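Local atomic coordinates of FYVE, RhoGEF and PH domain-containing protein 5 (Homo sapiens, PDB entry 3MPX), a protein that activates the small GTPase CDC42 by exchanging its bound GDP for GTP, and may help control the actin cytoskeleton and VEGF-driven behaviour of endothelial cells. Residues 40-45 against 85-90; 165-170 against 236-241; 171-176 against 205-210; 178-183 against 198-203. One frame throughout, in Å; residues are numbered along the deposited sequence.

Interaction 1 of 4, residues 40-45 against 85-90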
loop_
_atom_site.group_PDB
_atom_site.type_symbol
_atom_site.label_atom_id
_atom_site.label_comp_id
_atom_site.label_asym_id
_atom_site.label_seq_id
_atom_site.Cartn_x
_atom_site.Cartn_y
_atom_site.Cartn_z
HETATM N N MSE A 40 -10.370 -11.336 3.416
HETATM C CA MSE A 40 -9.210 -11.123 4.253
HETATM C C MSE A 40 -9.614 -10.593 5.614
HETATM O O MSE A 40 -9.069 -11.054 6.616
HETATM C CB MSE A 40 -8.224 -10.180 3.549
HETATM C CG MSE A 40 -6.889 -10.052 4.262
HETATM SE SE MSE A 40 -6.953 -8.653 5.623
HETATM C CE MSE A 40 -6.551 -7.123 4.494
ATOM N N LEU A 41 -10.564 -9.640 5.665
ATOM C CA LEU A 41 -10.998 -9.078 6.947
ATOM C C LEU A 41 -11.736 -10.101 7.787
ATOM O O LEU A 41 -11.665 -10.034 9.013
ATOM C CB LEU A 41 -11.853 -7.807 6.803
ATOM C CG LEU A 41 -11.203 -6.547 6.237
ATOM C CD1 LEU A 41 -12.235 -5.495 6.064
ATOM C CD2 LEU A 41 -10.107 -6.021 7.136
ATOM N N GLN A 42 -12.426 -11.047 7.112
ATOM C CA GLN A 42 -13.197 -12.161 7.661
ATOM C C GLN A 42 -12.269 -13.030 8.502
ATOM O O GLN A 42 -12.440 -13.086 9.719
ATOM C CB GLN A 42 -13.817 -12.978 6.504
ATOM C CG GLN A 42 -14.840 -14.040 6.902
ATOM C CD GLN A 42 -16.253 -13.510 6.923
ATOM O OE1 GLN A 42 -17.030 -13.788 7.853
ATOM N NE2 GLN A 42 -16.632 -12.746 5.892
ATOM N N HIS A 43 -11.251 -13.638 7.851
ATOM C CA HIS A 43 -10.239 -14.547 8.419
ATOM C C HIS A 43 -9.342 -13.873 9.436
ATOM O O HIS A 43 -8.805 -14.544 10.321
ATOM C CB HIS A 43 -9.416 -15.206 7.300
ATOM C CG HIS A 43 -10.270 -16.098 6.440
ATOM N ND1 HIS A 43 -10.599 -15.749 5.132
ATOM C CD2 HIS A 43 -10.933 -17.236 6.768
ATOM C CE1 HIS A 43 -11.404 -16.704 4.697
ATOM N NE2 HIS A 43 -11.639 -17.619 5.645
ATOM N N LEU A 44 -9.220 -12.539 9.345
ATOM C CA LEU A 44 -8.496 -11.756 10.315
ATOM C C LEU A 44 -9.305 -11.759 11.616
ATOM O O LEU A 44 -8.750 -11.992 12.683
ATOM C CB LEU A 44 -8.318 -10.331 9.804
ATOM C CG LEU A 44 -7.354 -9.450 10.608
ATOM C CD1 LEU A 44 -5.920 -9.970 10.548
ATOM C CD2 LEU A 44 -7.403 -8.055 10.115
ATOM N N ASN A 45 -10.625 -11.550 11.518
ATOM C CA ASN A 45 -11.511 -11.503 12.674
ATOM C C ASN A 45 -11.678 -12.857 13.353
ATOM O O ASN A 45 -11.803 -12.915 14.578
ATOM C CB ASN A 45 -12.848 -10.928 12.272
ATOM C CG ASN A 45 -12.845 -9.446 12.401
ATOM O OD1 ASN A 45 -13.099 -8.910 13.477
ATOM N ND2 ASN A 45 -12.443 -8.758 11.346
ATOM N N LEU A 85 -18.107 -2.692 7.922
ATOM C CA LEU A 85 -18.113 -1.543 7.015
ATOM C C LEU A 85 -17.910 -2.001 5.584
ATOM O O LEU A 85 -18.694 -1.621 4.710
ATOM C CB LEU A 85 -17.064 -0.481 7.429
ATOM C CG LEU A 85 -16.492 0.455 6.345
ATOM C CD1 LEU A 85 -17.491 1.511 5.905
ATOM C CD2 LEU A 85 -15.200 1.095 6.800
ATOM N N HIS A 86 -16.898 -2.857 5.366
ATOM C CA HIS A 86 -16.522 -3.365 4.060
ATOM C C HIS A 86 -17.473 -4.455 3.571
ATOM O O HIS A 86 -17.751 -4.508 2.362
ATOM C CB HIS A 86 -15.054 -3.775 4.054
ATOM C CG HIS A 86 -14.164 -2.578 4.213
ATOM N ND1 HIS A 86 -13.821 -1.785 3.134
ATOM C CD2 HIS A 86 -13.679 -2.010 5.337
ATOM C CE1 HIS A 86 -13.083 -0.806 3.630
ATOM N NE2 HIS A 86 -12.986 -0.891 4.949
ATOM N N GLN A 87 -18.061 -5.250 4.498
ATOM C CA GLN A 87 -19.093 -6.225 4.121
ATOM C C GLN A 87 -20.254 -5.461 3.419
ATOM O O GLN A 87 -20.696 -5.888 2.355
ATOM C CB GLN A 87 -19.617 -6.996 5.343
ATOM C CG GLN A 87 -18.909 -8.322 5.557
ATOM C CD GLN A 87 -19.401 -9.061 6.782
ATOM O OE1 GLN A 87 -19.474 -8.520 7.899
ATOM N NE2 GLN A 87 -19.690 -10.342 6.610
ATOM N N GLY A 88 -20.633 -4.303 3.969
ATOM C CA GLY A 88 -21.658 -3.429 3.415
ATOM C C GLY A 88 -21.305 -2.813 2.076
ATOM O O GLY A 88 -22.156 -2.803 1.180
ATOM N N ILE A 89 -20.046 -2.266 1.942
ATOM C CA ILE A 89 -19.483 -1.668 0.720
ATOM C C ILE A 89 -19.576 -2.723 -0.415
ATOM O O ILE A 89 -20.125 -2.424 -1.470
ATOM C CB ILE A 89 -18.027 -1.135 0.953
ATOM C CG1 ILE A 89 -18.046 0.219 1.676
ATOM C CG2 ILE A 89 -17.216 -1.034 -0.363
ATOM C CD1 ILE A 89 -16.712 0.755 2.120
ATOM N N LEU A 90 -19.102 -3.960 -0.156
ATOM C CA LEU A 90 -19.193 -5.102 -1.067
ATOM C C LEU A 90 -20.659 -5.373 -1.527
ATOM O O LEU A 90 -20.889 -5.490 -2.723
ATOM C CB LEU A 90 -18.592 -6.364 -0.394
ATOM C CG LEU A 90 -18.625 -7.691 -1.182
ATOM C CD1 LEU A 90 -18.107 -7.511 -2.594
ATOM C CD2 LEU A 90 -17.812 -8.762 -0.485
#
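Leu41 and His86 turn their side chains the same way off their own helices, each with CG beside the backbone N and anti to the carbonyl carbon (chi1 near -66° in both), and both CB atoms face the opposite helix. Leu41 then runs out straight at chi2, which carries its CD1 methyl to the imidazole: CD1 lies 3.8 Å from His86 CD2 and 3.9 Å from His86 CB, an oblique approach in which one methyl touches both the ring and its stem. Leu85 CG sits 3.8 Å above one face of the His86 ring, toward its rim. Both ring nitrogens of this buried histidine are satisfied, ND1 by Glu34 and NE2 by His120, and the two bonds probably fix the ring's rotation. Gln42 and Gln87 meet more loosely at the margin, their side chains crossing at about a right angle. Behind the contact Asn45 folds back on its own helix, ND2 donating to Leu41 O at 2.8 Å in a nearly straight bond (172°); Leu41 O also takes the backbone bond from Asn45 N. No hydrogen bond joins the two segments. Leu41 also packs on Val169 of helix 162-184, and this three-way meeting of long helices belongs to the elongated helical bundle of a RhoGEF (DH) domain.

Interaction 2 of 4, residues 165-170 against 236-241; sequences RLLRVV and DLLQPG
Leu238 sets one methyl against Leu167 and the other against Arg168, in van der Waals contact with no hydrogen bond between the two segments. The purely apolar part is one methyl pair, Leu167 CD1 to Leu238 CD1 at 4.1 Å. The other branch deals with the arginine: Leu238 CD2 lies 3.8 Å from Arg168 CG and 4.1 Å from Arg168 NE, coming up at the edge of the guanidinium and near its plane. With CG swung anti to the backbone N (chi1 -172°), the leucine points its fork at the helix, one prong for each neighbour, and crosses both side chains obliquely. Arg168 itself bends at chi3 so that its guanidinium lies over its own helix, with Arg165 CA 4.2 Å above the centre of one face. Around this patch, Leu238 also rests on Leu221 of helix 218-230, and Leu167 on Met215 and Gln217 in the loop leading into that helix. Residues 236-241 have no regular structure and run from the short strand 231-232 toward strand 244-254, so Leu238 ties a linker to the DH bundle at the DH-PH junction, the tandem arrangement characteristic of Dbl-family exchange factors.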
loop_
_atom_site.group_PDB
_atom_site.type_symbol
_atom_site.label_atom_id
_atom_site.label_comp_id
_atom_site.label_asym_id
_atom_site.label_seq_id
_atom_site.Cartn_x
_atom_site.Cartn_y
_atom_site.Cartn_z
ATOM N N ARG A 165 1.060 -8.059 8.731
ATOM C CA ARG A 165 -0.190 -8.611 8.227
ATOM C C ARG A 165 -1.399 -7.651 8.484
ATOM O O ARG A 165 -2.467 -7.862 7.901
ATOM C CB ARG A 165 -0.423 -10.006 8.848
ATOM C CG ARG A 165 -0.927 -11.016 7.830
ATOM C CD ARG A 165 -0.888 -12.444 8.335
ATOM N NE ARG A 165 0.458 -13.024 8.287
ATOM C CZ ARG A 165 0.720 -14.327 8.376
ATOM N NH1 ARG A 165 -0.270 -15.204 8.506
ATOM N NH2 ARG A 165 1.973 -14.761 8.324
ATOM N N LEU A 166 -1.230 -6.605 9.335
ATOM C CA LEU A 166 -2.303 -5.647 9.614
ATOM C C LEU A 166 -2.157 -4.349 8.821
ATOM O O LEU A 166 -3.135 -3.602 8.717
ATOM C CB LEU A 166 -2.489 -5.375 11.106
ATOM C CG LEU A 166 -3.292 -6.465 11.810
ATOM C CD1 LEU A 166 -2.652 -6.841 13.082
ATOM C CD2 LEU A 166 -4.747 -6.078 11.989
ATOM N N LEU A 167 -0.973 -4.107 8.205
ATOM C CA LEU A 167 -0.766 -2.975 7.300
ATOM C C LEU A 167 -1.742 -3.173 6.133
ATOM O O LEU A 167 -2.249 -2.193 5.576
ATOM C CB LEU A 167 0.670 -2.969 6.722
ATOM C CG LEU A 167 1.863 -2.787 7.666
ATOM C CD1 LEU A 167 3.148 -3.085 6.943
ATOM C CD2 LEU A 167 1.938 -1.372 8.205
ATOM N N ARG A 168 -2.004 -4.462 5.779
ATOM C CA ARG A 168 -2.904 -4.907 4.717
ATOM C C ARG A 168 -4.336 -4.356 4.909
ATOM O O ARG A 168 -5.014 -4.092 3.920
ATOM C CB ARG A 168 -2.889 -6.443 4.599
ATOM C CG ARG A 168 -1.873 -6.977 3.597
ATOM C CD ARG A 168 -1.630 -8.451 3.795
ATOM N NE ARG A 168 -0.206 -8.758 3.977
ATOM C CZ ARG A 168 0.278 -9.969 4.250
ATOM N NH1 ARG A 168 -0.543 -11.008 4.377
ATOM N NH2 ARG A 168 1.584 -10.151 4.398
ATOM N N VAL A 169 -4.755 -4.120 6.170
ATOM C CA VAL A 169 -6.030 -3.492 6.529
ATOM C C VAL A 169 -6.003 -2.019 6.065
ATOM O O VAL A 169 -6.834 -1.632 5.253
ATOM C CB VAL A 169 -6.322 -3.646 8.053
ATOM C CG1 VAL A 169 -7.443 -2.722 8.543
ATOM C CG2 VAL A 169 -6.621 -5.100 8.402
ATOM N N VAL A 170 -5.011 -1.230 6.537
ATOM C CA VAL A 170 -4.792 0.202 6.266
ATOM C C VAL A 170 -4.423 0.479 4.781
ATOM O O VAL A 170 -4.574 1.600 4.301
ATOM C CB VAL A 170 -3.683 0.715 7.231
ATOM C CG1 VAL A 170 -3.454 2.226 7.119
ATOM C CG2 VAL A 170 -3.973 0.316 8.668
ATOM N N ASP A 236 3.055 -6.520 -6.254
ATOM C CA ASP A 236 2.808 -6.074 -4.880
ATOM C C ASP A 236 4.110 -5.921 -4.151
ATOM O O ASP A 236 4.803 -6.912 -3.905
ATOM C CB ASP A 236 1.866 -7.031 -4.127
ATOM N N LEU A 237 4.460 -4.673 -3.824
ATOM C CA LEU A 237 5.732 -4.368 -3.178
ATOM C C LEU A 237 5.684 -4.532 -1.666
ATOM O O LEU A 237 6.730 -4.463 -1.017
ATOM C CB LEU A 237 6.199 -2.945 -3.541
ATOM C CG LEU A 237 6.200 -2.590 -5.024
ATOM C CD1 LEU A 237 5.916 -1.131 -5.220
ATOM C CD2 LEU A 237 7.493 -3.007 -5.699
ATOM N N LEU A 238 4.483 -4.720 -1.092
ATOM C CA LEU A 238 4.372 -4.827 0.353
ATOM C C LEU A 238 5.119 -6.059 0.843
ATOM O O LEU A 238 4.634 -7.183 0.700
ATOM C CB LEU A 238 2.910 -4.788 0.834
ATOM C CG LEU A 238 2.729 -4.711 2.357
ATOM C CD1 LEU A 238 3.101 -3.332 2.900
ATOM C CD2 LEU A 238 1.321 -5.127 2.781
ATOM N N GLN A 239 6.352 -5.823 1.338
ATOM C CA GLN A 239 7.268 -6.826 1.884
ATOM C C GLN A 239 7.832 -6.327 3.234
ATOM O O GLN A 239 8.117 -5.130 3.368
ATOM C CB GLN A 239 8.388 -7.163 0.887
ATOM N N PRO A 240 7.962 -7.207 4.261
ATOM C CA PRO A 240 8.443 -6.737 5.574
ATOM C C PRO A 240 9.839 -6.170 5.505
ATOM O O PRO A 240 10.710 -6.788 4.881
ATOM C CB PRO A 240 8.398 -7.995 6.444
ATOM C CG PRO A 240 7.462 -8.902 5.759
ATOM C CD PRO A 240 7.648 -8.647 4.300
ATOM N N GLY A 241 10.016 -4.988 6.100
ATOM C CA GLY A 241 11.289 -4.272 6.143
ATOM C C GLY A 241 11.601 -3.411 4.929
ATOM O O GLY A 241 12.495 -2.558 5.001
#

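Interaction 3 of 4, residues 171-176 against 205-210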
loop_
_atom_site.group_PDB
_atom_site.type_symbol
_atom_site.label_atom_id
_atom_site.label_comp_id
_atom_site.label_asym_id
_atom_site.label_seq_id
_atom_site.Cartn_x
_atom_site.Cartn_y
_atom_site.Cartn_z
ATOM N N GLN A 171 -3.891 -0.518 4.093
ATOM C CA GLN A 171 -3.454 -0.401 2.708
ATOM C C GLN A 171 -4.650 -0.203 1.719
ATOM O O GLN A 171 -4.511 0.527 0.728
ATOM C CB GLN A 171 -2.578 -1.624 2.373
ATOM C CG GLN A 171 -2.377 -1.944 0.909
ATOM C CD GLN A 171 -1.678 -3.261 0.775
ATOM O OE1 GLN A 171 -0.471 -3.306 0.611
ATOM N NE2 GLN A 171 -2.414 -4.359 0.890
ATOM N N ARG A 172 -5.825 -0.802 2.020
ATOM C CA ARG A 172 -7.021 -0.660 1.180
ATOM C C ARG A 172 -7.378 0.809 0.925
ATOM O O ARG A 172 -7.891 1.143 -0.150
ATOM C CB ARG A 172 -8.218 -1.354 1.836
ATOM C CG ARG A 172 -9.423 -1.553 0.912
ATOM C CD ARG A 172 -9.122 -2.397 -0.326
ATOM N NE ARG A 172 -10.291 -2.460 -1.198
ATOM C CZ ARG A 172 -10.248 -2.551 -2.518
ATOM N NH1 ARG A 172 -11.368 -2.619 -3.216
ATOM N NH2 ARG A 172 -9.081 -2.568 -3.154
ATOM N N LEU A 173 -7.128 1.671 1.938
ATOM C CA LEU A 173 -7.387 3.097 1.878
ATOM C C LEU A 173 -6.568 3.781 0.777
ATOM O O LEU A 173 -7.117 4.600 0.051
ATOM C CB LEU A 173 -7.141 3.735 3.257
ATOM C CG LEU A 173 -8.008 3.218 4.432
ATOM C CD1 LEU A 173 -7.629 3.905 5.728
ATOM C CD2 LEU A 173 -9.523 3.379 4.155
ATOM N N PHE A 174 -5.283 3.404 0.610
ATOM C CA PHE A 174 -4.416 3.959 -0.445
ATOM C C PHE A 174 -4.830 3.407 -1.846
ATOM O O PHE A 174 -4.682 4.097 -2.858
ATOM C CB PHE A 174 -2.927 3.716 -0.126
ATOM C CG PHE A 174 -2.489 4.272 1.218
ATOM C CD1 PHE A 174 -2.385 5.646 1.427
ATOM C CD2 PHE A 174 -2.149 3.421 2.267
ATOM C CE1 PHE A 174 -1.985 6.158 2.671
ATOM C CE2 PHE A 174 -1.746 3.942 3.514
ATOM C CZ PHE A 174 -1.678 5.309 3.708
ATOM N N GLN A 175 -5.423 2.195 -1.868
ATOM C CA GLN A 175 -5.964 1.538 -3.042
ATOM C C GLN A 175 -7.201 2.274 -3.550
ATOM O O GLN A 175 -7.293 2.522 -4.754
ATOM C CB GLN A 175 -6.260 0.062 -2.743
ATOM C CG GLN A 175 -5.000 -0.833 -2.781
ATOM C CD GLN A 175 -5.220 -2.225 -2.232
ATOM O OE1 GLN A 175 -6.346 -2.686 -2.025
ATOM N NE2 GLN A 175 -4.139 -2.930 -1.961
ATOM N N TYR A 176 -8.126 2.685 -2.649
ATOM C CA TYR A 176 -9.314 3.454 -3.052
ATOM C C TYR A 176 -8.844 4.762 -3.724
ATOM O O TYR A 176 -9.308 5.082 -4.810
ATOM C CB TYR A 176 -10.201 3.789 -1.852
ATOM C CG TYR A 176 -10.926 2.640 -1.182
ATOM C CD1 TYR A 176 -11.425 1.572 -1.927
ATOM C CD2 TYR A 176 -11.235 2.684 0.173
ATOM C CE1 TYR A 176 -12.133 0.536 -1.321
ATOM C CE2 TYR A 176 -11.945 1.655 0.789
ATOM C CZ TYR A 176 -12.371 0.572 0.043
ATOM O OH TYR A 176 -13.046 -0.445 0.664
ATOM N N SER A 205 -8.959 10.844 1.947
ATOM C CA SER A 205 -7.703 11.554 2.197
ATOM C C SER A 205 -7.677 12.070 3.611
ATOM O O SER A 205 -6.615 12.078 4.195
ATOM C CB SER A 205 -7.457 12.669 1.189
ATOM O OG SER A 205 -8.136 13.867 1.534
ATOM N N LYS A 206 -8.856 12.415 4.193
ATOM C CA LYS A 206 -9.004 12.851 5.584
ATOM C C LYS A 206 -8.553 11.694 6.492
ATOM O O LYS A 206 -7.828 11.927 7.465
ATOM C CB LYS A 206 -10.465 13.229 5.884
ATOM C CG LYS A 206 -10.756 14.741 5.947
ATOM C CD LYS A 206 -11.794 15.241 4.906
ATOM C CE LYS A 206 -13.224 14.705 5.040
ATOM N NZ LYS A 206 -14.113 15.083 3.886
ATOM N N VAL A 207 -8.896 10.446 6.105
ATOM C CA VAL A 207 -8.534 9.227 6.837
ATOM C C VAL A 207 -7.052 8.854 6.645
ATOM O O VAL A 207 -6.394 8.572 7.638
ATOM C CB VAL A 207 -9.473 8.027 6.525
ATOM C CG1 VAL A 207 -9.220 6.869 7.486
ATOM C CG2 VAL A 207 -10.939 8.436 6.584
ATOM N N THR A 208 -6.539 8.820 5.388
ATOM C CA THR A 208 -5.136 8.455 5.075
ATOM C C THR A 208 -4.133 9.482 5.609
ATOM O O THR A 208 -2.974 9.139 5.861
ATOM C CB THR A 208 -4.907 8.221 3.578
ATOM O OG1 THR A 208 -5.352 9.354 2.845
ATOM C CG2 THR A 208 -5.586 6.976 3.071
ATOM N N ASP A 209 -4.579 10.729 5.814
ATOM C CA ASP A 209 -3.730 11.763 6.389
ATOM C C ASP A 209 -3.183 11.278 7.729
ATOM O O ASP A 209 -1.979 11.374 7.967
ATOM C CB ASP A 209 -4.522 13.056 6.581
ATOM C CG ASP A 209 -4.585 13.940 5.349
ATOM O OD1 ASP A 209 -5.245 15.013 5.421
ATOM O OD2 ASP A 209 -4.012 13.538 4.288
ATOM N N ARG A 210 -4.066 10.667 8.549
ATOM C CA ARG A 210 -3.768 10.114 9.864
ATOM C C ARG A 210 -2.735 8.964 9.768
ATOM O O ARG A 210 -1.871 8.841 10.634
ATOM C CB ARG A 210 -5.072 9.678 10.569
#
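Thr208 wedges between Leu173 and Phe174, its CG2 methyl touching both. That methyl lies 3.6 Å from Leu173 CB and 3.7 Å from Phe174 CE1, while Thr208 CB is itself 3.7 Å from Phe174 CE1. The phenyl ring and the threonine slide past each other in opposite directions, and the meeting at the ring is oblique. In Phe174, CG anti to the carbonyl carbon (chi1 -57°) swings the ring across to helix 192-214, so its CD1-CE1 side lies along Thr208. Cutting Phe174 back to an alanine is likely to open a gap beside the Thr208 methyl and weaken the grip between the two helices. One residue earlier on each helix, Leu173 and Val207 cross at about a right angle, Leu173 CD1 to Val207 CG1 at 3.8 Å. Thr208 keeps its hydroxyl out of this apolar contact, bonded to Gln177 and to Ile204 O. The helix segments run roughly antiparallel (138°), their axes 9.9 Å apart at closest. Around this buried meeting, Phe174 continues onto Leu221 and Val225, and Leu173 onto Phe117 and His120, so the contact joins helix 218-230 through Phe174 and helix 117-138 through Leu173 and Val207.

Interaction 4 of 4, residues 178-183 against 198-203; sequences VLLTDY and QGALSL
Helix segments 178-183 and 198-203 pass nearly antiparallel, at 160°, with their axes 10.0 Å apart at closest and Leu180 opposite Leu201. Leu201 does most of the work. Its CD2 methyl lies 3.8 Å from Leu180 CB and 3.7 Å from Thr181 OG1, fitting where these two consecutive side chains leave the opposite helix. CD1 of Leu201 leans on the same hydroxyl, 3.8 Å from Thr181 OG1, so both methyls of the fork face the oxygen; the two side chains cross at about a right angle. These are van der Waals touches, for the polar need of the threonine is met inside its own helix: OG1, turned beside the backbone N (chi1 -62°), hydrogen-bonds to Gln177 O one turn back. Replacing Leu201 with an alanine would probably open a gap beside Leu180 CB and leave the Thr181 hydroxyl without its apolar cover. Leu180 adds a slacker touch further along, its CD1 methyl 4.5 Å from Ala200 CB. Within that helix Ser202 OG donates to Gly199 O at 3.1 Å, sharing the acceptor with Leu203 N. Leu180 packs on Ile204 as well. Farther round helix 162-184, Leu179 meets Ile26 and Leu30, and Val178 meets His226 and His229, so helix 162-184 borders helices 21-59, 218-230 and 192-214.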
loop_
_atom_site.group_PDB
_atom_site.type_symbol
_atom_site.label_atom_id
_atom_site.label_comp_id
_atom_site.label_asym_id
_atom_site.label_seq_id
_atom_site.Cartn_x
_atom_site.Cartn_y
_atom_site.Cartn_z
ATOM N N VAL A 178 -5.898 5.402 -5.303
ATOM C CA VAL A 178 -5.366 5.159 -6.656
ATOM C C VAL A 178 -6.487 4.753 -7.642
ATOM O O VAL A 178 -6.523 5.288 -8.748
ATOM C CB VAL A 178 -4.121 4.215 -6.758
ATOM C CG1 VAL A 178 -3.023 4.624 -5.795
ATOM C CG2 VAL A 178 -4.473 2.746 -6.571
ATOM N N LEU A 179 -7.399 3.851 -7.234
ATOM C CA LEU A 179 -8.502 3.401 -8.082
ATOM C C LEU A 179 -9.451 4.544 -8.412
ATOM O O LEU A 179 -9.813 4.708 -9.585
ATOM C CB LEU A 179 -9.292 2.253 -7.419
ATOM C CG LEU A 179 -8.754 0.845 -7.622
ATOM C CD1 LEU A 179 -8.882 0.035 -6.362
ATOM C CD2 LEU A 179 -9.504 0.138 -8.720
ATOM N N LEU A 180 -9.831 5.344 -7.391
ATOM C CA LEU A 180 -10.792 6.426 -7.532
ATOM C C LEU A 180 -10.261 7.569 -8.367
ATOM O O LEU A 180 -11.038 8.219 -9.090
ATOM C CB LEU A 180 -11.318 6.885 -6.171
ATOM C CG LEU A 180 -12.336 5.900 -5.540
ATOM C CD1 LEU A 180 -12.484 6.135 -4.084
ATOM C CD2 LEU A 180 -13.703 5.984 -6.220
ATOM N N THR A 181 -8.924 7.749 -8.360
ATOM C CA THR A 181 -8.246 8.727 -9.216
ATOM C C THR A 181 -8.251 8.208 -10.669
ATOM O O THR A 181 -8.438 9.005 -11.579
ATOM C CB THR A 181 -6.877 9.053 -8.658
ATOM O OG1 THR A 181 -7.091 9.631 -7.367
ATOM C CG2 THR A 181 -6.088 10.000 -9.553
ATOM N N ASP A 182 -8.118 6.886 -10.890
ATOM C CA ASP A 182 -8.195 6.350 -12.246
ATOM C C ASP A 182 -9.648 6.375 -12.742
ATOM O O ASP A 182 -9.898 6.520 -13.936
ATOM C CB ASP A 182 -7.580 4.954 -12.328
ATOM C CG ASP A 182 -6.100 5.017 -12.652
ATOM O OD1 ASP A 182 -5.729 4.698 -13.807
ATOM O OD2 ASP A 182 -5.314 5.442 -11.769
ATOM N N TYR A 183 -10.600 6.284 -11.809
ATOM C CA TYR A 183 -12.025 6.334 -12.085
ATOM C C TYR A 183 -12.444 7.746 -12.489
ATOM O O TYR A 183 -13.209 7.899 -13.435
ATOM C CB TYR A 183 -12.791 5.874 -10.846
ATOM C CG TYR A 183 -14.290 5.845 -11.012
ATOM C CD1 TYR A 183 -14.906 4.874 -11.803
ATOM C CD2 TYR A 183 -15.105 6.733 -10.316
ATOM C CE1 TYR A 183 -16.294 4.804 -11.915
ATOM C CE2 TYR A 183 -16.498 6.675 -10.424
ATOM C CZ TYR A 183 -17.086 5.716 -11.232
ATOM O OH TYR A 183 -18.452 5.669 -11.344
ATOM N N GLN A 198 -14.707 13.041 -6.306
ATOM C CA GLN A 198 -13.880 14.060 -5.671
ATOM C C GLN A 198 -14.138 14.080 -4.150
ATOM O O GLN A 198 -13.183 14.117 -3.363
ATOM C CB GLN A 198 -14.179 15.433 -6.282
ATOM C CG GLN A 198 -13.375 15.727 -7.533
ATOM C CD GLN A 198 -13.759 17.027 -8.200
ATOM O OE1 GLN A 198 -14.942 17.331 -8.426
ATOM N NE2 GLN A 198 -12.749 17.767 -8.637
ATOM N N GLY A 199 -15.419 14.026 -3.776
ATOM C CA GLY A 199 -15.887 13.997 -2.398
ATOM C C GLY A 199 -15.435 12.760 -1.659
ATOM O O GLY A 199 -14.997 12.856 -0.511
ATOM N N ALA A 200 -15.525 11.581 -2.328
ATOM C CA ALA A 200 -15.050 10.286 -1.813
ATOM C C ALA A 200 -13.530 10.309 -1.706
ATOM O O ALA A 200 -12.957 9.683 -0.814
ATOM C CB ALA A 200 -15.472 9.167 -2.746
ATOM N N LEU A 201 -12.880 11.070 -2.586
ATOM C CA LEU A 201 -11.430 11.163 -2.559
ATOM C C LEU A 201 -10.936 11.997 -1.409
ATOM O O LEU A 201 -9.895 11.676 -0.828
ATOM C CB LEU A 201 -10.858 11.668 -3.888
ATOM C CG LEU A 201 -10.567 10.551 -4.887
ATOM C CD1 LEU A 201 -10.371 11.100 -6.296
ATOM C CD2 LEU A 201 -9.404 9.712 -4.427
ATOM N N SER A 202 -11.679 13.049 -1.065
ATOM C CA SER A 202 -11.292 13.934 0.023
ATOM C C SER A 202 -11.640 13.285 1.374
ATOM O O SER A 202 -10.877 13.430 2.345
ATOM C CB SER A 202 -11.922 15.314 -0.149
ATOM O OG SER A 202 -13.291 15.286 0.197
ATOM N N LEU A 203 -12.753 12.516 1.397
ATOM C CA LEU A 203 -13.238 11.770 2.558
ATOM C C LEU A 203 -12.168 10.750 2.960
ATOM O O LEU A 203 -11.855 10.645 4.137
ATOM C CB LEU A 203 -14.600 11.085 2.220
ATOM C CG LEU A 203 -15.345 10.311 3.331
ATOM C CD1 LEU A 203 -16.851 10.377 3.146
ATOM C CD2 LEU A 203 -14.958 8.832 3.339
#

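How the interactions relate
From the N terminus, interaction 1 closes first, bringing helix 66-98 back against helix 21-59, and it is complete before any of the others opens. The remaining three all start on helix 162-184. Interaction 2 closes the widest loop, from that helix to the linker before strand 244-254; interaction 3 lies within it and interaction 4 within interaction 3, the last two being successive levels of one antiparallel helix pair. No loops cross. Interaction 1 meets the series directly: Met40 and Leu44 pack on residues 165-170, and His86 lies close to Tyr176. Helix 162-184 thus links the N-terminal helices, helix 192-214 and the linker toward the PH domain.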